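Side-chain contacts in maleylacetate reductase (Agrobacterium tumefaciens, PDB 3HL0), which binds NAD and probably catalyses the NADH-dependent reduction of maleylacetate to 3-oxoadipate, a step in gamma-resorcylate breakdown: residues A26-R31 with V150-A155; T119-S124 with L159-A164; S169-M174 with L300-S305; I202-V207 with R218-Y223. All coordinates share one frame; numbering follows the deposited sequence.

In the fold
Contact 1 belongs to the parallel sheet of the N-terminal part of the chain, and contacts 3 and 4 to the helices of the C-terminal part; contact 2 lies at the NAD pocket and has its centre about 12 Å from that of contact 3 and about 11 Å from that of contact 4. Tyr121 joins it to both, through its N to Ser169 OG (2.9 Å) and through its OH to Arg218 NH1 (3.1 Å). Contacts 3 and 4 meet directly, Leu300 CD2 lying 3.8 Å from Leu205 CB. Contact 1 is more remote, its centre about 22 Å from that of contact 4, yet Tyr153 CD1 touches Leu222 CG of contact 4 at 3.6 Å, linking sheet and helices.

Contact 1. Residues A26-R31 with V150-A155; sequences AEEIRR and VVIYDA
Glu28 reaches from its helix across to Val150 and Ile152, its side chain running at a slant to both. Chi1 of -64° sets CG beside the backbone N, and a single bend at chi2 (-63°) folds the carboxylate back from CG and divides the side chain into an apolar elbow and a charged end. The elbow takes Ile152: Glu28 CG lies 3.8 Å from Ile152 CD1, the end of an isoleucine chain stretched toward the helix by its chi2 of 179°. The charged end passes Val150, with Glu28 OE1 3.8 Å from Val150 CG1, a van der Waals contact. This is helix-on-sheet packing in the alpha/beta part of the iron-containing alcohol dehydrogenase fold: helix 25-31 lies against strand 150-153, which runs between the parallel strands 15-17 and 113-118. Val150 and Ile152, two residues apart, direct their CB atoms to the same side of the sheet, and Glu28 directs its own to meet them. The three residues are buried, so the carboxylate needs a polar partner; Arg14 supplies it through a salt bridge from NE to Glu28 OE1. Arg14 is also hydrogen-bonded by its backbone to Val151, which ties the partner of Glu28 to the same strand.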
loop_
_atom_site.group_PDB
_atom_site.type_symbol
_atom_site.label_atom_id
_atom_site.label_comp_id
_atom_site.label_asym_id
_atom_site.label_seq_id
_atom_site.Cartn_x
_atom_site.Cartn_y
_atom_site.Cartn_z
ATOM N N ALA A 26 1.490 23.673 -17.773
ATOM C CA ALA A 26 0.828 24.352 -18.870
ATOM C C ALA A 26 1.736 24.588 -20.079
ATOM O O ALA A 26 1.346 24.293 -21.197
ATOM C CB ALA A 26 0.213 25.678 -18.393
ATOM N N GLU A 27 2.933 25.139 -19.827
ATOM C CA GLU A 27 3.972 25.356 -20.855
ATOM C C GLU A 27 4.234 24.090 -21.667
ATOM O O GLU A 27 4.288 24.120 -22.895
ATOM C CB GLU A 27 5.301 25.783 -20.204
ATOM C CG GLU A 27 5.308 27.140 -19.502
ATOM C CD GLU A 27 6.720 27.589 -19.124
ATOM O OE1 GLU A 27 7.623 26.723 -19.037
ATOM O OE2 GLU A 27 6.929 28.806 -18.920
ATOM N N GLU A 28 4.396 22.973 -20.962
ATOM C CA GLU A 28 4.733 21.706 -21.593
ATOM C C GLU A 28 3.588 21.159 -22.430
ATOM O O GLU A 28 3.805 20.564 -23.489
ATOM C CB GLU A 28 5.197 20.693 -20.533
ATOM C CG GLU A 28 6.490 21.161 -19.844
ATOM C CD GLU A 28 7.658 21.275 -20.812
ATOM O OE1 GLU A 28 7.776 20.441 -21.752
ATOM O OE2 GLU A 28 8.482 22.190 -20.606
ATOM N N ILE A 29 2.361 21.340 -21.951
ATOM C CA ILE A 29 1.187 20.931 -22.738
ATOM C C ILE A 29 1.187 21.719 -24.046
ATOM O O ILE A 29 1.024 21.156 -25.141
ATOM C CB ILE A 29 -0.144 21.097 -21.946
ATOM C CG1 ILE A 29 -0.190 20.104 -20.780
ATOM C CG2 ILE A 29 -1.426 20.937 -22.858
ATOM C CD1 ILE A 29 -1.350 20.391 -19.796
ATOM N N ARG A 30 1.389 23.025 -23.929
ATOM C CA ARG A 30 1.352 23.887 -25.117
ATOM C C ARG A 30 2.461 23.543 -26.110
ATOM O O ARG A 30 2.231 23.544 -27.334
ATOM C CB ARG A 30 1.402 25.358 -24.707
ATOM C CG ARG A 30 0.106 25.833 -24.072
ATOM C CD ARG A 30 0.099 27.336 -23.923
ATOM N NE ARG A 30 -0.855 27.776 -22.901
ATOM C CZ ARG A 30 -0.511 28.135 -21.661
ATOM N NH1 ARG A 30 -1.441 28.518 -20.786
ATOM N NH2 ARG A 30 0.765 28.117 -21.293
ATOM N N ARG A 31 3.636 23.195 -25.577
ATOM C CA ARG A 31 4.827 22.874 -26.373
ATOM C C ARG A 31 4.626 21.629 -27.248
ATOM O O ARG A 31 5.183 21.542 -28.349
ATOM C CB ARG A 31 6.040 22.730 -25.458
ATOM C CG ARG A 31 7.385 22.590 -26.152
ATOM C CD ARG A 31 8.528 22.619 -25.148
ATOM N NE ARG A 31 9.823 22.515 -25.820
ATOM C CZ ARG A 31 10.564 23.553 -26.201
ATOM N NH1 ARG A 31 10.155 24.802 -25.967
ATOM N NH2 ARG A 31 11.720 23.344 -26.820
ATOM N N VAL A 150 7.210 13.372 -22.192
ATOM C CA VAL A 150 7.775 14.453 -21.407
ATOM C C VAL A 150 7.789 14.029 -19.934
ATOM O O VAL A 150 6.830 13.414 -19.478
ATOM C CB VAL A 150 6.937 15.763 -21.556
ATOM C CG1 VAL A 150 7.466 16.846 -20.654
ATOM C CG2 VAL A 150 6.878 16.234 -23.020
ATOM N N VAL A 151 8.860 14.324 -19.213
ATOM C CA VAL A 151 8.869 14.052 -17.776
ATOM C C VAL A 151 9.224 15.348 -17.074
ATOM O O VAL A 151 10.151 16.046 -17.510
ATOM C CB VAL A 151 9.959 13.016 -17.443
ATOM C CG1 VAL A 151 9.980 12.730 -15.947
ATOM C CG2 VAL A 151 9.748 11.741 -18.228
ATOM N N ILE A 152 8.432 15.718 -16.056
ATOM C CA ILE A 152 8.690 16.919 -15.251
ATOM C C ILE A 152 9.079 16.444 -13.864
ATOM O O ILE A 152 8.250 15.899 -13.133
ATOM C CB ILE A 152 7.431 17.828 -15.207
ATOM C CG1 ILE A 152 7.102 18.276 -16.623
ATOM C CG2 ILE A 152 7.652 19.043 -14.302
ATOM C CD1 ILE A 152 5.826 19.161 -16.653
ATOM N N TYR A 153 10.335 16.654 -13.506
ATOM C CA TYR A 153 10.824 16.275 -12.187
ATOM C C TYR A 153 10.833 17.489 -11.266
ATOM O O TYR A 153 11.625 18.442 -11.450
ATOM C CB TYR A 153 12.261 15.752 -12.268
ATOM C CG TYR A 153 12.392 14.334 -12.777
ATOM C CD1 TYR A 153 11.918 13.259 -12.014
ATOM C CD2 TYR A 153 13.031 14.069 -13.993
ATOM C CE1 TYR A 153 12.076 11.923 -12.468
ATOM C CE2 TYR A 153 13.185 12.794 -14.446
ATOM C CZ TYR A 153 12.726 11.716 -13.692
ATOM O OH TYR A 153 12.894 10.458 -14.165
ATOM N N ASP A 154 9.961 17.430 -10.259
ATOM C CA ASP A 154 9.819 18.534 -9.312
ATOM C C ASP A 154 10.037 18.006 -7.893
ATOM O O ASP A 154 9.120 17.409 -7.323
ATOM C CB ASP A 154 8.430 19.148 -9.446
ATOM C CG ASP A 154 8.208 20.338 -8.497
ATOM O OD1 ASP A 154 9.038 20.585 -7.605
ATOM O OD2 ASP A 154 7.225 21.077 -8.729
ATOM N N ALA A 155 11.247 18.180 -7.368
ATOM C CA ALA A 155 11.581 17.532 -6.083
ATOM C C ALA A 155 10.658 18.032 -4.944
ATOM O O ALA A 155 10.497 17.336 -3.940
ATOM C CB ALA A 155 13.012 17.734 -5.740
#

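Contact 2. Residues T119-S124 with L159-A164; sequences TTYAGS and LGLPVA. With NAD (nicotinamide-adenine-dinucleotide), chain D.
Thr119 meets Leu161 through its backbone: Thr119 O lies 3.7 Å from Leu161 CD2 and also accepts a hydrogen bond from N6A of NAD (3.0 Å). Its OG1 is hydrogen-bonded to Gln45 NE2 beside the adenine. At Thr120 the hydroxyl is placed between the backbone N and carbonyl carbon (chi1 72°), where it serves two partners. Thr120 OG1 donates to the phosphate oxygen O2N of NAD at 2.6 Å and accepts from Ala122 N at 3.3 Å, an ST turn that fixes its direction. The methyl points elsewhere, Thr120 CG2 lying 3.9 Å from Leu161 CD1. Tyr121 offers a ring face to the other leucine methyl, its CE2 being 4.1 Å from Leu161 CD2, while its hydroxyl is hydrogen-bonded to Arg218. Leu161 thus spreads its fork over two surfaces: CD2 lies over one face of the Tyr121 ring and beside Thr119 O, and CD1 rests on a face of the adenine, 3.5 Å from C5A of NAD. Chi1 of -178° carries CG in between the adenine and segment 119-124, and chi2 of 64° turns the two methyls to their separate partners. Farther along, Ala122 O comes 3.3 Å from C5N of the nicotinamide ring, and Gly123 turns the chain with a positive phi. Ser124 then sets its OG beside the carboxamide carbon C7N. Segment 119-124 therefore follows the cofactor from adenine to nicotinamide, with Leu161 closing on the adenine, in the dinucleotide pocket of this iron-containing alcohol dehydrogenase family member.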
loop_
_atom_site.group_PDB
_atom_site.type_symbol
_atom_site.label_atom_id
_atom_site.label_comp_id
_atom_site.label_asym_id
_atom_site.label_seq_id
_atom_site.Cartn_x
_atom_site.Cartn_y
_atom_site.Cartn_z
ATOM N N THR A 119 6.648 10.998 -8.572
ATOM C CA THR A 119 6.739 11.411 -7.170
ATOM C C THR A 119 7.363 10.308 -6.316
ATOM O O THR A 119 7.341 10.395 -5.096
ATOM C CB THR A 119 5.360 11.823 -6.611
ATOM O OG1 THR A 119 4.458 10.691 -6.671
ATOM C CG2 THR A 119 4.740 13.007 -7.449
ATOM N N THR A 120 7.861 9.250 -6.960
ATOM C CA THR A 120 8.672 8.230 -6.254
ATOM C C THR A 120 9.953 8.028 -7.028
ATOM O O THR A 120 10.286 8.824 -7.928
ATOM C CB THR A 120 7.965 6.853 -6.088
ATOM O OG1 THR A 120 7.899 6.174 -7.356
ATOM C CG2 THR A 120 6.544 7.009 -5.499
ATOM N N TYR A 121 10.692 6.966 -6.695
ATOM C CA TYR A 121 11.971 6.689 -7.329
ATOM C C TYR A 121 11.920 5.500 -8.279
ATOM O O TYR A 121 12.940 4.995 -8.714
ATOM C CB TYR A 121 13.045 6.484 -6.248
ATOM C CG TYR A 121 13.126 7.685 -5.280
ATOM C CD1 TYR A 121 13.114 9.010 -5.764
ATOM C CD2 TYR A 121 13.181 7.482 -3.889
ATOM C CE1 TYR A 121 13.165 10.090 -4.892
ATOM C CE2 TYR A 121 13.221 8.549 -3.003
ATOM C CZ TYR A 121 13.220 9.860 -3.517
ATOM O OH TYR A 121 13.265 10.889 -2.614
ATOM N N ALA A 122 10.722 5.066 -8.624
ATOM C CA ALA A 122 10.544 3.845 -9.458
ATOM C C ALA A 122 11.185 3.947 -10.844
ATOM O O ALA A 122 11.675 2.939 -11.371
ATOM C CB ALA A 122 9.010 3.534 -9.623
ATOM N N GLY A 123 11.130 5.145 -11.455
ATOM C CA GLY A 123 11.818 5.311 -12.746
ATOM C C GLY A 123 11.036 4.911 -13.991
ATOM O O GLY A 123 11.574 5.012 -15.090
ATOM N N SER A 124 9.783 4.454 -13.825
ATOM C CA SER A 124 8.941 4.016 -14.993
ATOM C C SER A 124 8.790 5.111 -16.035
ATOM O O SER A 124 8.593 4.822 -17.242
ATOM C CB SER A 124 7.553 3.677 -14.472
ATOM O OG SER A 124 6.741 3.106 -15.505
ATOM N N LEU A 159 8.716 15.846 -1.176
ATOM C CA LEU A 159 8.977 16.140 0.227
ATOM C C LEU A 159 8.014 15.299 1.083
ATOM O O LEU A 159 8.396 14.847 2.182
ATOM C CB LEU A 159 8.801 17.631 0.559
ATOM C CG LEU A 159 9.849 18.583 -0.085
ATOM C CD1 LEU A 159 9.361 20.027 -0.012
ATOM C CD2 LEU A 159 11.206 18.483 0.540
ATOM N N GLY A 160 6.815 15.069 0.542
ATOM C CA GLY A 160 5.774 14.340 1.260
ATOM C C GLY A 160 5.796 12.837 1.091
ATOM O O GLY A 160 4.893 12.127 1.594
ATOM N N LEU A 161 6.822 12.328 0.407
ATOM C CA LEU A 161 6.882 10.874 0.208
ATOM C C LEU A 161 7.326 10.274 1.551
ATOM O O LEU A 161 8.364 10.627 2.085
ATOM C CB LEU A 161 7.854 10.541 -0.923
ATOM C CG LEU A 161 8.014 9.058 -1.294
ATOM C CD1 LEU A 161 6.727 8.429 -1.855
ATOM C CD2 LEU A 161 9.241 8.879 -2.291
ATOM N N PRO A 162 6.528 9.344 2.111
ATOM C CA PRO A 162 6.876 8.856 3.451
ATOM C C PRO A 162 8.257 8.210 3.479
ATOM O O PRO A 162 8.748 7.704 2.432
ATOM C CB PRO A 162 5.782 7.808 3.727
ATOM C CG PRO A 162 4.574 8.288 2.953
ATOM C CD PRO A 162 5.218 8.846 1.655
ATOM N N VAL A 163 8.891 8.264 4.645
ATOM C CA VAL A 163 10.257 7.798 4.775
ATOM C C VAL A 163 10.414 6.326 4.380
ATOM O O VAL A 163 11.349 5.993 3.647
ATOM C CB VAL A 163 10.809 8.044 6.169
ATOM C CG1 VAL A 163 12.120 7.338 6.348
ATOM C CG2 VAL A 163 11.018 9.568 6.371
ATOM N N ALA A 164 9.535 5.453 4.857
ATOM C CA ALA A 164 9.736 4.016 4.579
ATOM C C ALA A 164 9.711 3.703 3.074
ATOM O O ALA A 164 10.648 3.021 2.606
ATOM C CB ALA A 164 8.698 3.177 5.356
HETATM P PA NAD D . 3.186 3.217 -6.262
HETATM O O1A NAD D . 3.092 4.039 -7.500
HETATM O O2A NAD D . 2.449 1.933 -6.220
HETATM O O5B NAD D . 2.912 4.166 -5.010
HETATM C C5B NAD D . 2.665 3.563 -3.734
HETATM C C4B NAD D . 1.804 4.529 -2.933
HETATM O O4B NAD D . 2.578 5.686 -2.620
HETATM C C3B NAD D . 0.563 4.987 -3.721
HETATM O O3B NAD D . -0.620 4.993 -2.901
HETATM C C2B NAD D . 0.955 6.389 -4.128
HETATM O O2B NAD D . -0.152 7.248 -4.312
HETATM C C1B NAD D . 1.840 6.851 -2.961
HETATM N N9A NAD D . 2.785 7.931 -3.333
HETATM C C8A NAD D . 3.659 7.943 -4.403
HETATM N N7A NAD D . 4.353 9.104 -4.387
HETATM C C5A NAD D . 3.931 9.862 -3.327
HETATM C C6A NAD D . 4.297 11.125 -2.863
HETATM N N6A NAD D . 5.420 11.781 -3.253
HETATM N N1A NAD D . 3.621 11.589 -1.734
HETATM C C2A NAD D . 2.666 10.823 -1.102
HETATM N N3A NAD D . 2.311 9.577 -1.549
HETATM C C4A NAD D . 2.949 9.110 -2.663
HETATM O O3 NAD D . 4.730 2.767 -5.976
HETATM P PN NAD D . 6.004 2.655 -6.975
HETATM O O1N NAD D . 6.980 1.803 -6.232
HETATM O O2N NAD D . 6.345 4.028 -7.342
HETATM O O5D NAD D . 5.494 1.842 -8.254
HETATM C C5D NAD D . 5.325 0.427 -8.236
HETATM C C4D NAD D . 4.629 0.044 -9.543
HETATM O O4D NAD D . 5.394 0.565 -10.620
HETATM C C3D NAD D . 4.626 -1.470 -9.708
HETATM O O3D NAD D . 3.431 -1.827 -10.420
HETATM C C2D NAD D . 5.853 -1.717 -10.552
HETATM O O2D NAD D . 5.833 -2.943 -11.284
HETATM C C1D NAD D . 5.835 -0.498 -11.456
HETATM N N1N NAD D . 7.136 -0.169 -12.023
HETATM C C2N NAD D . 7.228 -0.180 -13.382
HETATM C C3N NAD D . 8.438 0.124 -13.971
HETATM C C7N NAD D . 8.411 0.117 -15.444
HETATM O O7N NAD D . 9.565 0.499 -16.015
HETATM N N7N NAD D . 7.308 -0.253 -16.139
HETATM C C4N NAD D . 9.599 0.499 -13.207
HETATM C C5N NAD D . 9.480 0.497 -11.816
HETATM C C6N NAD D . 8.245 0.154 -11.238
#

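Contact 3. Residues S169-M174 with L300-S305; sequences SGLNAM and LGAPSS
Leu171 leaves its helix with CB directed at Leu300 and Ala302, and its contacts grow closer toward the tip. CB itself stays back, 5.6 Å from Leu300 CD1. A chi1 of -68° sets CG beside the backbone N and opposite the carbonyl carbon, and here the first contact is made: Leu171 CG lies 4.2 Å from Leu300 CD1. That methyl sits over the fork of the leucine, since both Leu171 CD1 and Leu171 CD2 are 4.4 Å from Leu300 CD1. CD1 has a further and tighter neighbour, with Leu171 CD1 3.7 Å from Ala302 CB. One methyl therefore bridges Leu300 and Ala302, on the two sides of Gly301. The contact belongs to the helical C-terminal part of the iron-containing alcohol dehydrogenase fold, where helix 163-180 packs against the end of helix 289-300. Gly301 leaves helical angles with a positive phi (71°) in a Schellman motif, and the residues before and after it both direct CB to Leu171. Around the same leucine, Phe296 and Ala297 of helix 289-300 and Ala260 of helix 255-271 add further apolar contacts. Leu300, its chain extended beyond CG by a chi2 of -177°, also touches Leu205 and Met167. Pro303, next along, packs on Val261 of helix 255-271 and on Thr168 of helix 163-180.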
loop_
_atom_site.group_PDB
_atom_site.type_symbol
_atom_site.label_atom_id
_atom_site.label_comp_id
_atom_site.label_asym_id
_atom_site.label_seq_id
_atom_site.Cartn_x
_atom_site.Cartn_y
_atom_site.Cartn_z
ATOM N N SER A 169 11.735 2.445 -2.297
ATOM C CA SER A 169 11.693 2.868 -3.681
ATOM C C SER A 169 13.101 3.292 -4.126
ATOM O O SER A 169 13.483 3.041 -5.283
ATOM C CB SER A 169 10.704 4.050 -3.829
ATOM O OG SER A 169 10.571 4.437 -5.238
ATOM N N GLY A 170 13.882 3.911 -3.222
ATOM C CA GLY A 170 15.272 4.330 -3.558
ATOM C C GLY A 170 16.101 3.097 -3.858
ATOM O O GLY A 170 16.899 3.091 -4.800
ATOM N N LEU A 171 15.923 2.014 -3.060
ATOM C CA LEU A 171 16.629 0.767 -3.372
ATOM C C LEU A 171 16.161 0.121 -4.681
ATOM O O LEU A 171 16.973 -0.501 -5.381
ATOM C CB LEU A 171 16.561 -0.235 -2.190
ATOM C CG LEU A 171 17.345 0.217 -0.952
ATOM C CD1 LEU A 171 16.825 -0.591 0.275
ATOM C CD2 LEU A 171 18.833 -0.013 -1.156
ATOM N N ASN A 172 14.863 0.252 -5.016
ATOM C CA ASN A 172 14.346 -0.195 -6.319
ATOM C C ASN A 172 15.074 0.518 -7.468
ATOM O O ASN A 172 15.473 -0.104 -8.468
ATOM C CB ASN A 172 12.816 0.076 -6.367
ATOM C CG ASN A 172 12.118 -0.441 -7.634
ATOM O OD1 ASN A 172 12.619 -1.260 -8.413
ATOM N ND2 ASN A 172 10.904 0.043 -7.815
ATOM N N ALA A 173 15.272 1.825 -7.318
ATOM C CA ALA A 173 16.042 2.582 -8.327
ATOM C C ALA A 173 17.457 2.025 -8.429
ATOM O O ALA A 173 17.968 1.742 -9.531
ATOM C CB ALA A 173 16.090 4.099 -7.941
HETATM N N MSE A 174 18.096 1.865 -7.283
HETATM C CA MSE A 174 19.487 1.366 -7.258
HETATM C C MSE A 174 19.582 -0.002 -7.946
HETATM O O MSE A 174 20.587 -0.308 -8.608
HETATM C CB MSE A 174 20.031 1.265 -5.840
HETATM C CG MSE A 174 20.205 2.643 -5.269
HETATM SE SE MSE A 174 20.761 2.637 -3.423
HETATM C CE MSE A 174 22.351 1.688 -3.581
ATOM N N LEU A 300 19.448 2.435 6.202
ATOM C CA LEU A 300 18.210 3.117 5.828
ATOM C C LEU A 300 17.011 2.604 6.607
ATOM O O LEU A 300 15.913 3.155 6.515
ATOM C CB LEU A 300 17.909 2.928 4.324
ATOM C CG LEU A 300 19.003 3.299 3.336
ATOM C CD1 LEU A 300 18.429 3.094 1.947
ATOM C CD2 LEU A 300 19.480 4.768 3.538
ATOM N N GLY A 301 17.218 1.504 7.333
ATOM C CA GLY A 301 16.121 0.821 8.019
ATOM C C GLY A 301 15.130 0.090 7.115
ATOM O O GLY A 301 13.969 -0.100 7.467
ATOM N N ALA A 302 15.579 -0.306 5.924
ATOM C CA ALA A 302 14.702 -1.008 5.008
ATOM C C ALA A 302 14.484 -2.458 5.473
ATOM O O ALA A 302 15.325 -3.032 6.199
ATOM C CB ALA A 302 15.351 -1.024 3.594
ATOM N N PRO A 303 13.370 -3.058 5.075
ATOM C CA PRO A 303 13.191 -4.475 5.390
ATOM C C PRO A 303 14.298 -5.329 4.787
ATOM O O PRO A 303 14.823 -5.007 3.725
ATOM C CB PRO A 303 11.849 -4.825 4.747
ATOM C CG PRO A 303 11.655 -3.798 3.643
ATOM C CD PRO A 303 12.307 -2.532 4.205
ATOM N N SER A 304 14.654 -6.411 5.472
ATOM C CA SER A 304 15.797 -7.207 5.057
ATOM C C SER A 304 15.471 -8.674 4.896
ATOM O O SER A 304 16.322 -9.420 4.465
ATOM C CB SER A 304 16.926 -7.037 6.064
ATOM O OG SER A 304 16.453 -7.468 7.351
ATOM N N SER A 305 14.255 -9.105 5.213
ATOM C CA SER A 305 13.946 -10.544 5.023
ATOM C C SER A 305 12.655 -10.767 4.272
ATOM O O SER A 305 11.693 -9.978 4.346
ATOM C CB SER A 305 13.882 -11.291 6.374
ATOM O OG SER A 305 12.612 -11.101 6.958
#

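Contact 4. Residues I202-V207 with R218-Y223; sequences IEALPV and RETALY
Ala204 presses its CB onto the backbone N and the CB of Ala221, and the small side chains are consistent with the close approach of the two helices there. Ala204 CB lies 3.6 Å from Ala221 N and Ala204 CB is 3.8 Å from Ala221 CB. The segment axes approach to 8.2 Å, and at their closest the CA atoms of Ala204 and Ala221 are 5.3 Å apart. Thr220 completes the seat for the methyl, and its rotamer decides which branch does so. With chi1 at -64°, OG1 lies beside the backbone N and bonds to the carbonyl O of Gly216 one turn back in its own helix. That leaves CG2, opposite the backbone N, to face the partner helix, where Thr220 CG2 stands 3.8 Å from Ala204 CB. The threonine thus shows a methyl across the contact while its hydroxyl is satisfied at home. Glu203 closes the outer margin: chi1 of -177° and an extended chain carry its end toward the other helix although its CB is not aimed there. Its side chain crosses that of Thr220 at about a right angle, and Glu203 OE1 passes Thr220 CG2 at 4.1 Å. Glu203 OE2 makes a long, weak ion pair with Arg199 NH2. Ala221 also touches Tyr121 and Met201. The segments cross at -135°, as two successive helices, 188-210 and 215-234, packed at an oblique angle: a splayed helical hairpin of the C-terminal part of the iron-containing alcohol dehydrogenase fold.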
loop_
_atom_site.group_PDB
_atom_site.type_symbol
_atom_site.label_atom_id
_atom_site.label_comp_id
_atom_site.label_asym_id
_atom_site.label_seq_id
_atom_site.Cartn_x
_atom_site.Cartn_y
_atom_site.Cartn_z
ATOM N N ILE A 202 23.108 6.718 -2.927
ATOM C CA ILE A 202 23.883 6.343 -1.709
ATOM C C ILE A 202 24.135 7.598 -0.870
ATOM O O ILE A 202 24.046 7.550 0.366
ATOM C CB ILE A 202 25.150 5.562 -2.085
ATOM C CG1 ILE A 202 24.732 4.178 -2.562
ATOM C CG2 ILE A 202 26.116 5.396 -0.927
ATOM C CD1 ILE A 202 25.912 3.399 -3.263
ATOM N N GLU A 203 24.373 8.717 -1.532
ATOM C CA GLU A 203 24.527 9.982 -0.841
ATOM C C GLU A 203 23.230 10.489 -0.214
ATOM O O GLU A 203 23.225 10.916 0.975
ATOM C CB GLU A 203 25.087 11.032 -1.811
ATOM C CG GLU A 203 25.334 12.361 -1.130
ATOM C CD GLU A 203 26.055 13.334 -2.035
ATOM O OE1 GLU A 203 25.384 14.211 -2.606
ATOM O OE2 GLU A 203 27.297 13.208 -2.178
ATOM N N ALA A 204 22.153 10.465 -0.998
ATOM C CA ALA A 204 20.905 11.146 -0.667
ATOM C C ALA A 204 20.032 10.373 0.299
ATOM O O ALA A 204 19.439 10.992 1.181
ATOM C CB ALA A 204 20.087 11.500 -1.910
ATOM N N LEU A 205 19.880 9.054 0.121
ATOM C CA LEU A 205 18.857 8.349 0.924
ATOM C C LEU A 205 19.085 8.433 2.448
ATOM O O LEU A 205 18.101 8.638 3.133
ATOM C CB LEU A 205 18.724 6.877 0.467
ATOM C CG LEU A 205 18.121 6.789 -0.946
ATOM C CD1 LEU A 205 18.252 5.337 -1.482
ATOM C CD2 LEU A 205 16.638 7.249 -1.020
ATOM N N PRO A 206 20.339 8.320 2.952
ATOM C CA PRO A 206 20.528 8.457 4.420
ATOM C C PRO A 206 20.143 9.835 4.933
ATOM O O PRO A 206 19.641 9.961 6.083
ATOM C CB PRO A 206 22.034 8.234 4.606
ATOM C CG PRO A 206 22.398 7.333 3.427
ATOM C CD PRO A 206 21.606 7.946 2.296
ATOM N N VAL A 207 20.361 10.866 4.109
ATOM C CA VAL A 207 19.944 12.239 4.448
ATOM C C VAL A 207 18.450 12.416 4.427
ATOM O O VAL A 207 17.852 12.990 5.369
ATOM C CB VAL A 207 20.629 13.284 3.554
ATOM C CG1 VAL A 207 20.200 14.739 3.977
ATOM C CG2 VAL A 207 22.147 13.125 3.694
ATOM N N ARG A 218 16.356 15.657 -1.366
ATOM C CA ARG A 218 15.294 15.222 -2.268
ATOM C C ARG A 218 15.668 15.434 -3.741
ATOM O O ARG A 218 15.405 14.575 -4.568
ATOM C CB ARG A 218 13.934 15.870 -1.948
ATOM C CG ARG A 218 13.310 15.371 -0.616
ATOM C CD ARG A 218 12.918 13.893 -0.660
ATOM N NE ARG A 218 12.066 13.618 0.506
ATOM C CZ ARG A 218 11.422 12.482 0.720
ATOM N NH1 ARG A 218 11.562 11.440 -0.108
ATOM N NH2 ARG A 218 10.617 12.406 1.781
ATOM N N GLU A 219 16.289 16.572 -4.052
ATOM C CA GLU A 219 16.697 16.808 -5.433
ATOM C C GLU A 219 17.692 15.747 -5.883
ATOM O O GLU A 219 17.563 15.205 -7.012
ATOM C CB GLU A 219 17.300 18.228 -5.558
ATOM C CG GLU A 219 16.226 19.305 -5.454
ATOM C CD GLU A 219 16.834 20.694 -5.561
ATOM O OE1 GLU A 219 18.022 20.852 -5.219
ATOM O OE2 GLU A 219 16.129 21.613 -6.004
ATOM N N THR A 220 18.655 15.460 -5.026
ATOM C CA THR A 220 19.718 14.533 -5.356
ATOM C C THR A 220 19.098 13.146 -5.554
ATOM O O THR A 220 19.436 12.442 -6.512
ATOM C CB THR A 220 20.790 14.533 -4.264
ATOM O OG1 THR A 220 21.368 15.863 -4.243
ATOM C CG2 THR A 220 21.882 13.547 -4.579
ATOM N N ALA A 221 18.194 12.753 -4.655
ATOM C CA ALA A 221 17.607 11.405 -4.840
ATOM C C ALA A 221 16.757 11.311 -6.115
ATOM O O ALA A 221 16.735 10.284 -6.781
ATOM C CB ALA A 221 16.747 11.037 -3.645
ATOM N N LEU A 222 16.014 12.362 -6.448
ATOM C CA LEU A 222 15.204 12.326 -7.649
ATOM C C LEU A 222 16.075 12.283 -8.936
ATOM O O LEU A 222 15.757 11.588 -9.896
ATOM C CB LEU A 222 14.262 13.523 -7.636
ATOM C CG LEU A 222 13.125 13.451 -8.633
ATOM C CD1 LEU A 222 12.207 12.180 -8.555
ATOM C CD2 LEU A 222 12.244 14.684 -8.460
ATOM N N TYR A 223 17.154 13.067 -8.931
ATOM C CA TYR A 223 18.132 13.018 -10.006
ATOM C C TYR A 223 18.677 11.586 -10.138
ATOM O O TYR A 223 18.762 11.066 -11.262
ATOM C CB TYR A 223 19.240 13.979 -9.645
ATOM C CG TYR A 223 20.563 13.809 -10.359
ATOM C CD1 TYR A 223 20.682 14.154 -11.710
ATOM C CD2 TYR A 223 21.669 13.326 -9.678
ATOM C CE1 TYR A 223 21.924 14.005 -12.365
ATOM C CE2 TYR A 223 22.913 13.187 -10.301
ATOM C CZ TYR A 223 23.011 13.543 -11.653
ATOM O OH TYR A 223 24.225 13.437 -12.277
#